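Local coordinates for 450aa long hypothetical fmu protein (Pyrococcus horikoshii, PDB 2YXL) that probably methylates cytosine at C5 in RNA, using S-adenosylmethionine as methyl donor, at residues A[200-205]-A[212-217]; A[371-376]-A[406-411]. One frame throughout, in Å; residues are numbered along the deposited sequence.

Interaction 1. Residues A[200-205]-A[212-217]; sequences EVIGEL and VVRSER
Val-212, at the start of strand 212-214, is met by Leu-205 and Ile-202 from helix 198-207, and each of its two methyls has its own partner. CG2 takes Leu-205, lying 3.8 Å from Leu-205 CB and 4.1 Å from Leu-205 CD1, so that it rests against the root and one branch of the leucine; the two side chains cross at about a right angle. CG1 faces Ile-202 instead, 4.3 Å from Ile-202 CG1. The split follows from the first torsion of the valine (chi1 -166°), which sets CG1 anti to the backbone N and CG2 beside it. Ile-202 also reaches along the strand: its CG1-CD1 arm, fully stretched beyond CB (chi2 176°), ends 4.2 Å from Arg-214 CD. Here a methyl end meets the aliphatic shaft of an extended arginine, again nearly at right angles. The contact between the segments is thus wholly apolar and rather light, burying 186 Å² in all. The polar end of Arg-214 hydrogen-bonds through NE to Pro-219 O, and its NH2 has a long, weak ion pair with Glu-199, on the same helix. Further on, Ser-215 OG accepts from Arg-217 N in an ST turn, and both residues are tied to Glu-246. Strand 212-214 is an outermost strand of a four-stranded antiparallel sheet, with 221-225 as its neighbour, and helix 198-207 runs nearly antiparallel to it, the local axes 9.7 Å apart at 162°. Leu-205 also touches Ile-224, and Ile-202 touches Leu-222, both of strand 221-225, which makes this the helix-on-sheet packing of the ferredoxin-like domain, with the helix spanning the edge strand and the one beside it.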
loop_
_atom_site.group_PDB
_atom_site.type_symbol
_atom_site.label_atom_id
_atom_site.label_comp_id
_atom_site.label_asym_id
_atom_site.label_seq_id
_atom_site.Cartn_x
_atom_site.Cartn_y
_atom_site.Cartn_z
ATOM N N GLU A 200 -21.131 14.562 -9.248
ATOM C CA GLU A 200 -20.379 15.410 -10.170
ATOM C C GLU A 200 -19.065 14.738 -10.579
ATOM O O GLU A 200 -18.700 14.742 -11.759
ATOM C CB GLU A 200 -20.119 16.774 -9.519
ATOM C CG GLU A 200 -19.131 17.682 -10.246
ATOM C CD GLU A 200 -18.368 18.599 -9.296
ATOM O OE1 GLU A 200 -17.915 19.675 -9.742
ATOM O OE2 GLU A 200 -18.217 18.245 -8.105
ATOM N N VAL A 201 -18.371 14.157 -9.600
ATOM C CA VAL A 201 -17.128 13.419 -9.839
ATOM C C VAL A 201 -17.387 12.146 -10.651
ATOM O O VAL A 201 -16.689 11.884 -11.633
ATOM C CB VAL A 201 -16.389 13.091 -8.512
ATOM C CG1 VAL A 201 -15.255 12.099 -8.742
ATOM C CG2 VAL A 201 -15.859 14.363 -7.864
ATOM N N ILE A 202 -18.393 11.370 -10.243
ATOM C CA ILE A 202 -18.797 10.160 -10.967
ATOM C C ILE A 202 -19.067 10.458 -12.448
ATOM O O ILE A 202 -18.572 9.750 -13.328
ATOM C CB ILE A 202 -20.032 9.475 -10.311
ATOM C CG1 ILE A 202 -19.647 8.866 -8.957
ATOM C CG2 ILE A 202 -20.633 8.408 -11.236
ATOM C CD1 ILE A 202 -20.809 8.260 -8.187
ATOM N N GLY A 203 -19.836 11.516 -12.708
ATOM C CA GLY A 203 -20.136 11.956 -14.072
ATOM C C GLY A 203 -18.905 12.317 -14.889
ATOM O O GLY A 203 -18.803 11.945 -16.059
ATOM N N GLU A 204 -17.973 13.038 -14.265
ATOM C CA GLU A 204 -16.721 13.437 -14.911
ATOM C C GLU A 204 -15.836 12.227 -15.225
ATOM O O GLU A 204 -15.144 12.208 -16.246
ATOM C CB GLU A 204 -15.959 14.444 -14.040
ATOM C CG GLU A 204 -14.815 15.170 -14.755
ATOM C CD GLU A 204 -13.869 15.886 -13.799
ATOM O OE1 GLU A 204 -14.347 16.516 -12.830
ATOM O OE2 GLU A 204 -12.641 15.826 -14.023
ATOM N N LEU A 205 -15.868 11.225 -14.346
ATOM C CA LEU A 205 -15.143 9.972 -14.563
ATOM C C LEU A 205 -15.793 9.125 -15.655
ATOM O O LEU A 205 -15.101 8.558 -16.504
ATOM C CB LEU A 205 -15.038 9.167 -13.264
ATOM C CG LEU A 205 -14.132 9.693 -12.147
ATOM C CD1 LEU A 205 -14.439 8.971 -10.848
ATOM C CD2 LEU A 205 -12.657 9.555 -12.511
ATOM N N VAL A 212 -16.975 3.038 -12.758
ATOM C CA VAL A 212 -17.023 3.528 -11.379
ATOM C C VAL A 212 -18.056 2.773 -10.537
ATOM O O VAL A 212 -19.195 2.574 -10.968
ATOM C CB VAL A 212 -17.352 5.046 -11.324
ATOM C CG1 VAL A 212 -17.073 5.612 -9.935
ATOM C CG2 VAL A 212 -16.564 5.817 -12.381
ATOM N N VAL A 213 -17.646 2.350 -9.343
ATOM C CA VAL A 213 -18.564 1.751 -8.371
ATOM C C VAL A 213 -18.448 2.444 -7.010
ATOM O O VAL A 213 -17.375 2.504 -6.410
ATOM C CB VAL A 213 -18.405 0.199 -8.255
ATOM C CG1 VAL A 213 -16.951 -0.203 -8.095
ATOM C CG2 VAL A 213 -19.249 -0.362 -7.105
ATOM N N ARG A 214 -19.574 2.977 -6.553
ATOM C CA ARG A 214 -19.654 3.730 -5.316
ATOM C C ARG A 214 -19.688 2.785 -4.115
ATOM O O ARG A 214 -20.385 1.769 -4.137
ATOM C CB ARG A 214 -20.905 4.611 -5.346
ATOM C CG ARG A 214 -20.908 5.714 -4.319
ATOM C CD ARG A 214 -22.041 6.690 -4.541
ATOM N NE ARG A 214 -21.974 7.750 -3.542
ATOM C CZ ARG A 214 -22.878 8.708 -3.377
ATOM N NH1 ARG A 214 -22.690 9.612 -2.426
ATOM N NH2 ARG A 214 -23.960 8.768 -4.150
ATOM N N SER A 215 -18.922 3.122 -3.077
ATOM C CA SER A 215 -18.887 2.338 -1.839
ATOM C C SER A 215 -20.197 2.445 -1.070
ATOM O O SER A 215 -20.762 3.530 -0.936
ATOM C CB SER A 215 -17.731 2.785 -0.943
ATOM O OG SER A 215 -17.925 2.369 0.402
ATOM N N GLU A 216 -20.663 1.309 -0.561
ATOM C CA GLU A 216 -21.892 1.249 0.220
ATOM C C GLU A 216 -21.659 1.606 1.682
ATOM O O GLU A 216 -22.606 1.937 2.400
ATOM C CB GLU A 216 -22.524 -0.136 0.120
ATOM C CG GLU A 216 -22.986 -0.500 -1.281
ATOM C CD GLU A 216 -23.810 -1.774 -1.319
ATOM O OE1 GLU A 216 -24.126 -2.238 -2.438
ATOM O OE2 GLU A 216 -24.149 -2.309 -0.240
ATOM N N ARG A 217 -20.401 1.538 2.115
ATOM C CA ARG A 217 -20.046 1.779 3.511
ATOM C C ARG A 217 -19.683 3.238 3.759
ATOM O O ARG A 217 -20.037 3.802 4.794
ATOM C CB ARG A 217 -18.905 0.856 3.945
ATOM C CG ARG A 217 -19.258 -0.620 3.879
ATOM C CD ARG A 217 -18.214 -1.478 4.571
ATOM N NE ARG A 217 -18.451 -2.895 4.318
ATOM C CZ ARG A 217 -17.782 -3.621 3.429
ATOM N NH1 ARG A 217 -18.084 -4.902 3.268
ATOM N NH2 ARG A 217 -16.810 -3.074 2.706
#

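Interaction 2. Residues A[371-376]-A[406-411]; sequences LLESAA and NVHPEF
The methyl group of Ala-376 is wedged between two rings, those of His-408 and Phe-411, and this is the close part of the contact. Over the imidazole it makes a CH-pi interaction: Ala-376 CB stands 3.8 Å from the ring centroid, 22° off the normal, nearest to His-408 CE1. The same CB is 3.6 Å from Phe-411 CE1. Phe-411 offers its rim to the end of the helix, with Ala-376 O lying near the ring plane, 3.5 Å from Phe-411 CZ. Phe-404 of helix 398-407 meets both rings and touches Ala-376, enlarging the cluster, while Leu-385 of strand 383-389 packs on Phe-411.

Toward the surface the fit is looser. Glu-373, an exposed residue, meets the edge of the imidazole with its CG, 3.9 Å from His-408 NE2. With CG anti to the backbone N (chi1 -167°) and the chain extended beyond it, the carboxylate is carried away from the ring. Its plane is turned 51° from that of the imidazole, and Glu-373 OE2 remains 5.6 Å from His-408 NE2.

His-408, the first residue to leave helical geometry after helix 398-407, therefore packs by its ring face and edge against carbon atoms. The link to helix 361-376 is apolar and aromatic in character; the nearby carboxylate makes no salt bridge, though its charge might modestly favour a protonated imidazole.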
loop_
_atom_site.group_PDB
_atom_site.type_symbol
_atom_site.label_atom_id
_atom_site.label_comp_id
_atom_site.label_asym_id
_atom_site.label_seq_id
_atom_site.Cartn_x
_atom_site.Cartn_y
_atom_site.Cartn_z
ATOM N N LEU A 371 4.590 5.872 20.634
ATOM C CA LEU A 371 3.723 6.873 20.011
ATOM C C LEU A 371 2.378 6.905 20.737
ATOM O O LEU A 371 1.790 7.974 20.931
ATOM C CB LEU A 371 3.532 6.590 18.519
ATOM C CG LEU A 371 4.740 6.738 17.586
ATOM C CD1 LEU A 371 4.401 6.193 16.207
ATOM C CD2 LEU A 371 5.217 8.179 17.489
ATOM N N LEU A 372 1.921 5.724 21.153
ATOM C CA LEU A 372 0.672 5.555 21.894
ATOM C C LEU A 372 0.720 6.253 23.251
ATOM O O LEU A 372 -0.264 6.871 23.669
ATOM C CB LEU A 372 0.374 4.061 22.065
ATOM C CG LEU A 372 -1.055 3.515 22.106
ATOM C CD1 LEU A 372 -1.989 4.215 21.121
ATOM C CD2 LEU A 372 -1.022 2.011 21.846
ATOM N N GLU A 373 1.868 6.154 23.926
ATOM C CA GLU A 373 2.098 6.854 25.191
ATOM C C GLU A 373 2.178 8.363 24.963
ATOM O O GLU A 373 1.720 9.150 25.797
ATOM C CB GLU A 373 3.376 6.351 25.875
ATOM C CG GLU A 373 3.524 6.799 27.332
ATOM C CD GLU A 373 4.926 6.595 27.893
ATOM O OE1 GLU A 373 5.656 5.707 27.402
ATOM O OE2 GLU A 373 5.295 7.326 28.842
ATOM N N SER A 374 2.766 8.754 23.834
ATOM C CA SER A 374 2.822 10.156 23.428
ATOM C C SER A 374 1.426 10.683 23.078
ATOM O O SER A 374 1.110 11.843 23.355
ATOM C CB SER A 374 3.780 10.335 22.247
ATOM O OG SER A 374 4.005 11.754 21.967
ATOM N N ALA A 375 0.599 9.822 22.483
ATOM C CA ALA A 375 -0.783 10.165 22.144
ATOM C C ALA A 375 -1.633 10.366 23.396
ATOM O O ALA A 375 -2.357 11.357 23.504
ATOM C CB ALA A 375 -1.403 9.094 21.241
ATOM N N ALA A 376 -1.522 9.426 24.337
ATOM C CA ALA A 376 -2.288 9.451 25.586
ATOM C C ALA A 376 -2.200 10.793 26.291
ATOM O O ALA A 376 -3.213 11.342 26.727
ATOM C CB ALA A 376 -1.816 8.347 26.518
ATOM N N ASN A 406 -3.720 -1.383 30.286
ATOM C CA ASN A 406 -3.066 -1.812 31.516
ATOM C C ASN A 406 -2.245 -0.707 32.178
ATOM O O ASN A 406 -2.350 -0.495 33.388
ATOM C CB ASN A 406 -2.210 -3.058 31.271
ATOM C CG ASN A 406 -2.986 -4.349 31.470
ATOM O OD1 ASN A 406 -3.619 -4.556 32.508
ATOM N ND2 ASN A 406 -2.929 -5.232 30.480
ATOM N N VAL A 407 -1.439 -0.004 31.384
ATOM C CA VAL A 407 -0.580 1.071 31.899
ATOM C C VAL A 407 -1.342 2.398 32.050
ATOM O O VAL A 407 -1.197 3.089 33.059
ATOM C CB VAL A 407 0.744 1.219 31.073
ATOM C CG1 VAL A 407 0.471 1.609 29.621
ATOM C CG2 VAL A 407 1.707 2.203 31.739
ATOM N N HIS A 408 -2.153 2.739 31.052
ATOM C CA HIS A 408 -3.086 3.860 31.161
ATOM C C HIS A 408 -4.422 3.284 31.644
ATOM O O HIS A 408 -5.000 2.421 30.979
ATOM C CB HIS A 408 -3.198 4.607 29.827
ATOM C CG HIS A 408 -1.881 5.094 29.303
ATOM N ND1 HIS A 408 -1.330 6.301 29.677
ATOM C CD2 HIS A 408 -0.995 4.525 28.453
ATOM C CE1 HIS A 408 -0.166 6.459 29.071
ATOM N NE2 HIS A 408 0.060 5.395 28.321
ATOM N N PRO A 409 -4.930 3.763 32.792
ATOM C CA PRO A 409 -4.992 5.040 33.484
ATOM C C PRO A 409 -4.616 6.326 32.722
ATOM O O PRO A 409 -3.439 6.634 32.527
ATOM C CB PRO A 409 -4.153 4.762 34.727
ATOM C CG PRO A 409 -4.702 3.299 35.116
ATOM C CD PRO A 409 -5.280 2.705 33.753
ATOM N N GLU A 410 -5.645 7.046 32.278
ATOM C CA GLU A 410 -7.009 6.529 32.389
ATOM C C GLU A 410 -7.825 6.648 31.104
ATOM O O GLU A 410 -8.543 7.629 30.890
ATOM C CB GLU A 410 -7.768 7.124 33.579
ATOM C CG GLU A 410 -8.547 6.075 34.389
ATOM C CD GLU A 410 -9.040 4.900 33.543
ATOM O OE1 GLU A 410 -8.444 3.805 33.635
ATOM O OE2 GLU A 410 -10.014 5.078 32.779
ATOM N N PHE A 411 -7.704 5.623 30.267
ATOM C CA PHE A 411 -8.513 5.486 29.067
ATOM C C PHE A 411 -9.432 4.277 29.187
ATOM O O PHE A 411 -9.190 3.378 29.998
ATOM C CB PHE A 411 -7.617 5.332 27.834
ATOM C CG PHE A 411 -7.000 6.618 27.366
ATOM C CD1 PHE A 411 -5.858 7.125 27.980
ATOM C CD2 PHE A 411 -7.556 7.320 26.300
ATOM C CE1 PHE A 411 -5.285 8.315 27.546
ATOM C CE2 PHE A 411 -6.989 8.510 25.855
ATOM C CZ PHE A 411 -5.850 9.008 26.479
#

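In the fold
Passing from the N terminus, the chain first closes a short loop at interaction 1, where the four residues 208-211 turn the chain from helix 198-207 back into strand 212-214 of the ferredoxin-like region. It then enters the class I-like methyltransferase region, whose larger sheet is well under way before interaction 2 opens. There a longer excursion of 29 residues, including strand 383-389 and most of helix 398-407, brings 406-411 back to the end of helix 361-376, the helix whose Leu-371 touches the bound sinefungin. The two closures follow in series, neither enclosing nor crossing the other. Their nearest atoms are about 24 Å apart, and each contact ties together elements of its own region.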